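Local coordinates for protein borrelidin polyketide synthase, type I (Streptomyces parvulus, PDB 6OBT) that probably dehydrates beta-hydroxyacyl intermediates on their carrier protein during the assembly of the polyketide borrelidin, at residues V84-E88 / G225-F231; P194-R200 / A211-P216. One frame throughout, in Å; residues are numbered along the deposited sequence.

Contact 1. Residues V84-E88 / G225-F231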
loop_
_atom_site.group_PDB
_atom_site.type_symbol
_atom_site.label_atom_id
_atom_site.label_comp_id
_atom_site.label_asym_id
_atom_site.label_seq_id
_atom_site.Cartn_x
_atom_site.Cartn_y
_atom_site.Cartn_z
ATOM N N VAL A 84 -17.595 14.626 7.131
ATOM C CA VAL A 84 -18.320 13.738 6.223
ATOM C C VAL A 84 -17.402 13.173 5.144
ATOM O O VAL A 84 -17.760 12.185 4.502
ATOM C CB VAL A 84 -19.530 14.432 5.569
ATOM C CG1 VAL A 84 -20.624 14.740 6.616
ATOM C CG2 VAL A 84 -19.100 15.681 4.830
ATOM N N VAL A 85 -16.212 13.752 4.926
ATOM C CA VAL A 85 -15.288 13.114 3.987
ATOM C C VAL A 85 -14.938 11.708 4.467
ATOM O O VAL A 85 -14.837 10.767 3.668
ATOM C CB VAL A 85 -14.013 13.966 3.786
ATOM C CG1 VAL A 85 -12.916 13.113 3.143
ATOM C CG2 VAL A 85 -14.315 15.174 2.912
ATOM N N TRP A 86 -14.762 11.536 5.781
ATOM C CA TRP A 86 -14.395 10.211 6.268
ATOM C C TRP A 86 -15.551 9.234 6.128
ATOM O O TRP A 86 -15.325 8.036 5.948
ATOM C CB TRP A 86 -13.934 10.281 7.719
ATOM C CG TRP A 86 -12.749 11.242 7.950
ATOM C CD1 TRP A 86 -12.740 12.346 8.739
ATOM C CD2 TRP A 86 -11.436 11.147 7.374
ATOM N NE1 TRP A 86 -11.501 12.955 8.691
ATOM C CE2 TRP A 86 -10.686 12.235 7.860
ATOM C CE3 TRP A 86 -10.827 10.248 6.486
ATOM C CZ2 TRP A 86 -9.343 12.445 7.502
ATOM C CZ3 TRP A 86 -9.505 10.454 6.129
ATOM C CH2 TRP A 86 -8.778 11.548 6.633
ATOM N N VAL A 87 -16.797 9.717 6.183
ATOM C CA VAL A 87 -17.922 8.812 5.952
ATOM C C VAL A 87 -17.993 8.418 4.482
ATOM O O VAL A 87 -18.230 7.249 4.146
ATOM C CB VAL A 87 -19.248 9.441 6.428
ATOM C CG1 VAL A 87 -20.395 8.406 6.283
ATOM C CG2 VAL A 87 -19.125 9.905 7.859
ATOM N N GLU A 88 -17.841 9.402 3.589
ATOM C CA GLU A 88 -17.780 9.141 2.156
ATOM C C GLU A 88 -16.716 8.097 1.814
ATOM O O GLU A 88 -16.965 7.165 1.022
ATOM C CB GLU A 88 -17.527 10.474 1.432
ATOM C CG GLU A 88 -16.758 10.383 0.100
ATOM C CD GLU A 88 -17.674 10.008 -1.044
ATOM O OE1 GLU A 88 -17.245 10.027 -2.215
ATOM O OE2 GLU A 88 -18.842 9.687 -0.757
ATOM N N GLY A 225 -18.618 9.265 -4.380
ATOM C CA GLY A 225 -19.891 8.611 -4.190
ATOM C C GLY A 225 -20.923 9.719 -4.032
ATOM O O GLY A 225 -21.811 9.886 -4.880
ATOM N N LEU A 226 -20.779 10.499 -2.962
ATOM C CA LEU A 226 -21.525 11.739 -2.746
ATOM C C LEU A 226 -20.530 12.854 -2.486
ATOM O O LEU A 226 -19.802 12.812 -1.483
ATOM C CB LEU A 226 -22.506 11.610 -1.576
ATOM C CG LEU A 226 -23.369 12.848 -1.287
ATOM C CD1 LEU A 226 -24.246 13.154 -2.495
ATOM C CD2 LEU A 226 -24.220 12.640 -0.054
ATOM N N HIS A 227 -20.484 13.843 -3.385
ATOM C CA HIS A 227 -19.491 14.911 -3.277
ATOM C C HIS A 227 -19.478 15.500 -1.866
ATOM O O HIS A 227 -20.549 15.838 -1.329
ATOM C CB HIS A 227 -19.788 16.029 -4.281
ATOM C CG HIS A 227 -18.664 17.002 -4.461
ATOM N ND1 HIS A 227 -18.413 18.025 -3.568
ATOM C CD2 HIS A 227 -17.728 17.111 -5.435
ATOM C CE1 HIS A 227 -17.362 18.715 -3.980
ATOM N NE2 HIS A 227 -16.928 18.183 -5.112
ATOM N N PRO A 228 -18.301 15.672 -1.251
ATOM C CA PRO A 228 -18.249 16.185 0.134
ATOM C C PRO A 228 -18.999 17.484 0.375
ATOM O O PRO A 228 -19.533 17.682 1.476
ATOM C CB PRO A 228 -16.740 16.350 0.371
ATOM C CG PRO A 228 -16.141 15.236 -0.442
ATOM C CD PRO A 228 -16.993 15.144 -1.692
ATOM N N GLY A 229 -19.029 18.396 -0.598
ATOM C CA GLY A 229 -19.694 19.667 -0.354
ATOM C C GLY A 229 -21.193 19.508 -0.238
ATOM O O GLY A 229 -21.851 20.235 0.518
ATOM N N LEU A 230 -21.746 18.558 -0.981
ATOM C CA LEU A 230 -23.175 18.284 -0.914
ATOM C C LEU A 230 -23.497 17.416 0.296
ATOM O O LEU A 230 -24.461 17.683 1.021
ATOM C CB LEU A 230 -23.618 17.616 -2.210
ATOM C CG LEU A 230 -25.086 17.244 -2.342
ATOM C CD1 LEU A 230 -25.913 18.500 -2.197
ATOM C CD2 LEU A 230 -25.334 16.606 -3.674
ATOM N N PHE A 231 -22.668 16.394 0.538
ATOM C CA PHE A 231 -22.760 15.619 1.770
ATOM C C PHE A 231 -22.721 16.534 2.999
ATOM O O PHE A 231 -23.528 16.382 3.927
ATOM C CB PHE A 231 -21.607 14.594 1.783
ATOM C CG PHE A 231 -21.858 13.352 2.613
ATOM C CD1 PHE A 231 -21.172 12.179 2.325
ATOM C CD2 PHE A 231 -22.716 13.367 3.699
ATOM C CE1 PHE A 231 -21.364 11.033 3.075
ATOM C CE2 PHE A 231 -22.910 12.232 4.455
ATOM C CZ PHE A 231 -22.227 11.068 4.152
#
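E88 and F231 reach across this interface because each has its CG anti to its own backbone N (chi1 151° and -155°), while a bend at chi2 in E88 turns the carboxylate toward G225 and L226. The contact joins the two long helices of the double hotdog fold expected of polyketide synthase dehydratases: the first turn of helix 83-97 meets the loop and first turn of helix 228-236. The carboxylate of E88 clamps two successive backbone amides. G225 N gives its hydrogen to OE1 at 2.7 Å, on the syn lone pair. L226 N bonds almost straight to OE2 at 3.0 Å (N-H...O 177°), also from the syn side but tilted from the carboxylate plane. H42 NE2 is hydrogen-bonded to OE1 as well, so the buried acid is gripped by two backbone amides and an imidazole, which fixes the turn of its carboxylate.

Beside the polar clamp lies an apolar layer. V84 is set over one face of the F231 ring, its CB 4.0 Å from the centroid in a CH-pi contact, and the two side chains run past each other in opposite directions. V87 touches the far end of the same ring, its side chain crossing that of F231 at about a right angle, CG1 3.9 Å from CZ. F258 of strand 254-263 touches both valines. H227 is the N-cap of the second helix, its ND1 accepting from G229 N, and at P228 the helix begins with its proline ring against the first helix: CB of P228 touches CG2 of V85 at 3.7 Å.

Contact 2. Residues P194-R200 / A211-P216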
loop_
_atom_site.group_PDB
_atom_site.type_symbol
_atom_site.label_atom_id
_atom_site.label_comp_id
_atom_site.label_asym_id
_atom_site.label_seq_id
_atom_site.Cartn_x
_atom_site.Cartn_y
_atom_site.Cartn_z
ATOM N N PRO A 194 -17.885 28.750 -1.717
ATOM C CA PRO A 194 -18.792 28.443 -2.843
ATOM C C PRO A 194 -19.193 26.985 -2.976
ATOM O O PRO A 194 -20.376 26.685 -3.164
ATOM C CB PRO A 194 -17.980 28.920 -4.054
ATOM C CG PRO A 194 -17.139 30.027 -3.525
ATOM C CD PRO A 194 -16.783 29.644 -2.114
ATOM N N GLN A 195 -18.240 26.058 -2.889
ATOM C CA GLN A 195 -18.580 24.661 -3.134
ATOM C C GLN A 195 -19.430 24.047 -2.030
ATOM O O GLN A 195 -19.991 22.964 -2.237
ATOM C CB GLN A 195 -17.302 23.842 -3.318
ATOM C CG GLN A 195 -16.711 23.966 -4.702
ATOM C CD GLN A 195 -17.273 22.954 -5.676
ATOM O OE1 GLN A 195 -18.398 22.466 -5.519
ATOM N NE2 GLN A 195 -16.497 22.640 -6.699
ATOM N N PHE A 196 -19.529 24.698 -0.865
ATOM C CA PHE A 196 -20.311 24.164 0.241
ATOM C C PHE A 196 -21.629 24.900 0.458
ATOM O O PHE A 196 -22.467 24.412 1.223
ATOM C CB PHE A 196 -19.493 24.192 1.547
ATOM C CG PHE A 196 -18.430 23.099 1.627
ATOM C CD1 PHE A 196 -18.624 21.978 2.415
ATOM C CD2 PHE A 196 -17.240 23.221 0.927
ATOM C CE1 PHE A 196 -17.659 20.970 2.489
ATOM C CE2 PHE A 196 -16.248 22.213 1.001
ATOM C CZ PHE A 196 -16.480 21.082 1.777
ATOM N N ARG A 197 -21.849 26.041 -0.203
ATOM C CA ARG A 197 -23.079 26.821 -0.005
ATOM C C ARG A 197 -24.177 26.249 -0.900
ATOM O O ARG A 197 -24.590 26.828 -1.912
ATOM C CB ARG A 197 -22.860 28.300 -0.283
ATOM C CG ARG A 197 -21.836 28.958 0.650
ATOM C CD ARG A 197 -21.878 30.477 0.603
ATOM N NE ARG A 197 -21.464 31.050 -0.678
ATOM C CZ ARG A 197 -20.282 31.616 -0.911
ATOM N NH1 ARG A 197 -19.366 31.678 0.049
ATOM N NH2 ARG A 197 -20.009 32.122 -2.109
ATOM N N CYS A 198 -24.680 25.102 -0.469
ATOM C CA CYS A 198 -25.570 24.291 -1.277
ATOM C C CYS A 198 -27.019 24.397 -0.856
ATOM O O CYS A 198 -27.897 23.988 -1.622
ATOM C CB CYS A 198 -25.151 22.830 -1.202
ATOM S SG CYS A 198 -23.604 22.542 -2.081
ATOM N N LEU A 199 -27.294 24.900 0.342
ATOM C CA LEU A 199 -28.676 25.014 0.788
ATOM C C LEU A 199 -29.422 26.060 -0.039
ATOM O O LEU A 199 -28.980 27.209 -0.146
ATOM C CB LEU A 199 -28.729 25.384 2.271
ATOM C CG LEU A 199 -30.155 25.709 2.743
ATOM C CD1 LEU A 199 -31.092 24.528 2.535
ATOM C CD2 LEU A 199 -30.158 26.126 4.196
ATOM N N ARG A 200 -30.571 25.669 -0.601
ATOM C CA ARG A 200 -31.369 26.563 -1.436
ATOM C C ARG A 200 -32.728 26.897 -0.839
ATOM O O ARG A 200 -33.138 28.066 -0.845
ATOM C CB ARG A 200 -31.564 25.946 -2.829
ATOM C CG ARG A 200 -30.303 25.369 -3.433
ATOM C CD ARG A 200 -29.280 26.452 -3.761
ATOM N NE ARG A 200 -28.018 25.860 -4.202
ATOM C CZ ARG A 200 -26.982 26.558 -4.655
ATOM N NH1 ARG A 200 -27.054 27.882 -4.737
ATOM N NH2 ARG A 200 -25.877 25.934 -5.043
ATOM N N ALA A 211 -35.441 20.136 3.217
ATOM C CA ALA A 211 -34.617 21.103 2.510
ATOM C C ALA A 211 -34.287 20.607 1.108
ATOM O O ALA A 211 -34.153 19.400 0.871
ATOM C CB ALA A 211 -33.316 21.384 3.275
ATOM N N GLU A 212 -34.157 21.564 0.188
ATOM C CA GLU A 212 -33.547 21.352 -1.121
ATOM C C GLU A 212 -32.109 21.847 -1.063
ATOM O O GLU A 212 -31.862 22.990 -0.664
ATOM C CB GLU A 212 -34.315 22.090 -2.224
ATOM C CG GLU A 212 -35.590 21.393 -2.642
ATOM C CD GLU A 212 -36.456 22.240 -3.559
ATOM O OE1 GLU A 212 -37.632 21.871 -3.759
ATOM O OE2 GLU A 212 -35.963 23.265 -4.084
ATOM N N ILE A 213 -31.168 20.982 -1.444
ATOM C CA ILE A 213 -29.733 21.247 -1.348
ATOM C C ILE A 213 -29.092 20.813 -2.663
ATOM O O ILE A 213 -29.351 19.701 -3.131
ATOM C CB ILE A 213 -29.116 20.478 -0.163
ATOM C CG1 ILE A 213 -29.899 20.757 1.129
ATOM C CG2 ILE A 213 -27.665 20.862 0.033
ATOM C CD1 ILE A 213 -29.574 19.823 2.281
ATOM N N SER A 214 -28.266 21.676 -3.267
ATOM C CA SER A 214 -27.663 21.298 -4.544
ATOM C C SER A 214 -26.302 21.961 -4.754
ATOM O O SER A 214 -26.036 23.049 -4.244
ATOM C CB SER A 214 -28.597 21.620 -5.715
ATOM O OG SER A 214 -28.943 22.985 -5.760
ATOM N N LEU A 215 -25.447 21.284 -5.527
ATOM C CA LEU A 215 -24.100 21.773 -5.800
ATOM C C LEU A 215 -24.146 22.939 -6.791
ATOM O O LEU A 215 -25.103 23.073 -7.566
ATOM C CB LEU A 215 -23.231 20.636 -6.356
ATOM C CG LEU A 215 -22.777 19.593 -5.336
ATOM C CD1 LEU A 215 -22.402 18.265 -6.002
ATOM C CD2 LEU A 215 -21.612 20.158 -4.536
ATOM N N PRO A 216 -23.136 23.815 -6.762
ATOM C CA PRO A 216 -23.000 24.821 -7.824
ATOM C C PRO A 216 -22.897 24.151 -9.184
ATOM O O PRO A 216 -22.375 23.040 -9.315
ATOM C CB PRO A 216 -21.694 25.547 -7.470
ATOM C CG PRO A 216 -21.344 25.119 -6.092
ATOM C CD PRO A 216 -21.977 23.803 -5.850
#
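S214 O is gripped by two N-H groups of R200, a sound hydrogen bond from NH2 at 3.0 Å and a weak, longer one from NE. The oxygen lies at the edge of the guanidinium, in its plane, whereas NH2 stands above the carbonyl plane of S214. A bend at chi2 (-67°) folds the arginine back over the strand pair so that the group can reach this carbonyl. NE also makes a weak bond to S214 OG, and R197 O lies over one guanidinium face, toward its rim.

Beneath this exposed side chain is the open end of a beta hairpin formed by strands 199-205 and 208-214. L199 and I213 are a non-hydrogen-bonded antiparallel pair, flanked by two backbone bonds: S214 N to C198 O at 2.9 Å and R200 N to E212 O at 3.0 Å. I213 CA adds a CA-H...O contact to C198 O. On the buried side the packing is tight, with C198 CB only 3.4 Å from I213 CG2. The sulfur of C198 touches L215 CD2 at 4.0 Å, and L199 CD1 rests against A211 CB at 3.9 Å.

Past the strands the segments stay together through P216, whose ring crosses Q195 at about a right angle; P216 CG sits 3.5 Å from P194 O. The amide oxygen OE1 of Q195 is bonded to T219 OG1. Helix 228-236 backs the hairpin, A233 touching both C198 and I213, while Y182 of helix 181-187 bonds L199 N and strand 270-276 pairs with strand 208-214 along its other edge.

Overall arrangement
Contact 1 lies about 3 Å from the centre of the chain and is almost wholly buried; the centre of contact 2 lies about 14 Å from the chain centre, and this contact is only partly buried. The first joins two helices distant in sequence, and its polar part is a buried carboxylate binding backbone amides. The second joins neighbouring strands of one hairpin and the loops at their open end; two backbone bonds join the strands and a surface arginine adds a bond to a carbonyl. Helix 228-236 connects them: F231 faces the first helix, while L230 packs on I213 and L215, and G229 meets F196. Segment 225-231 is thus held between helix 83-97 and the hairpin, with apolar contacts toward both.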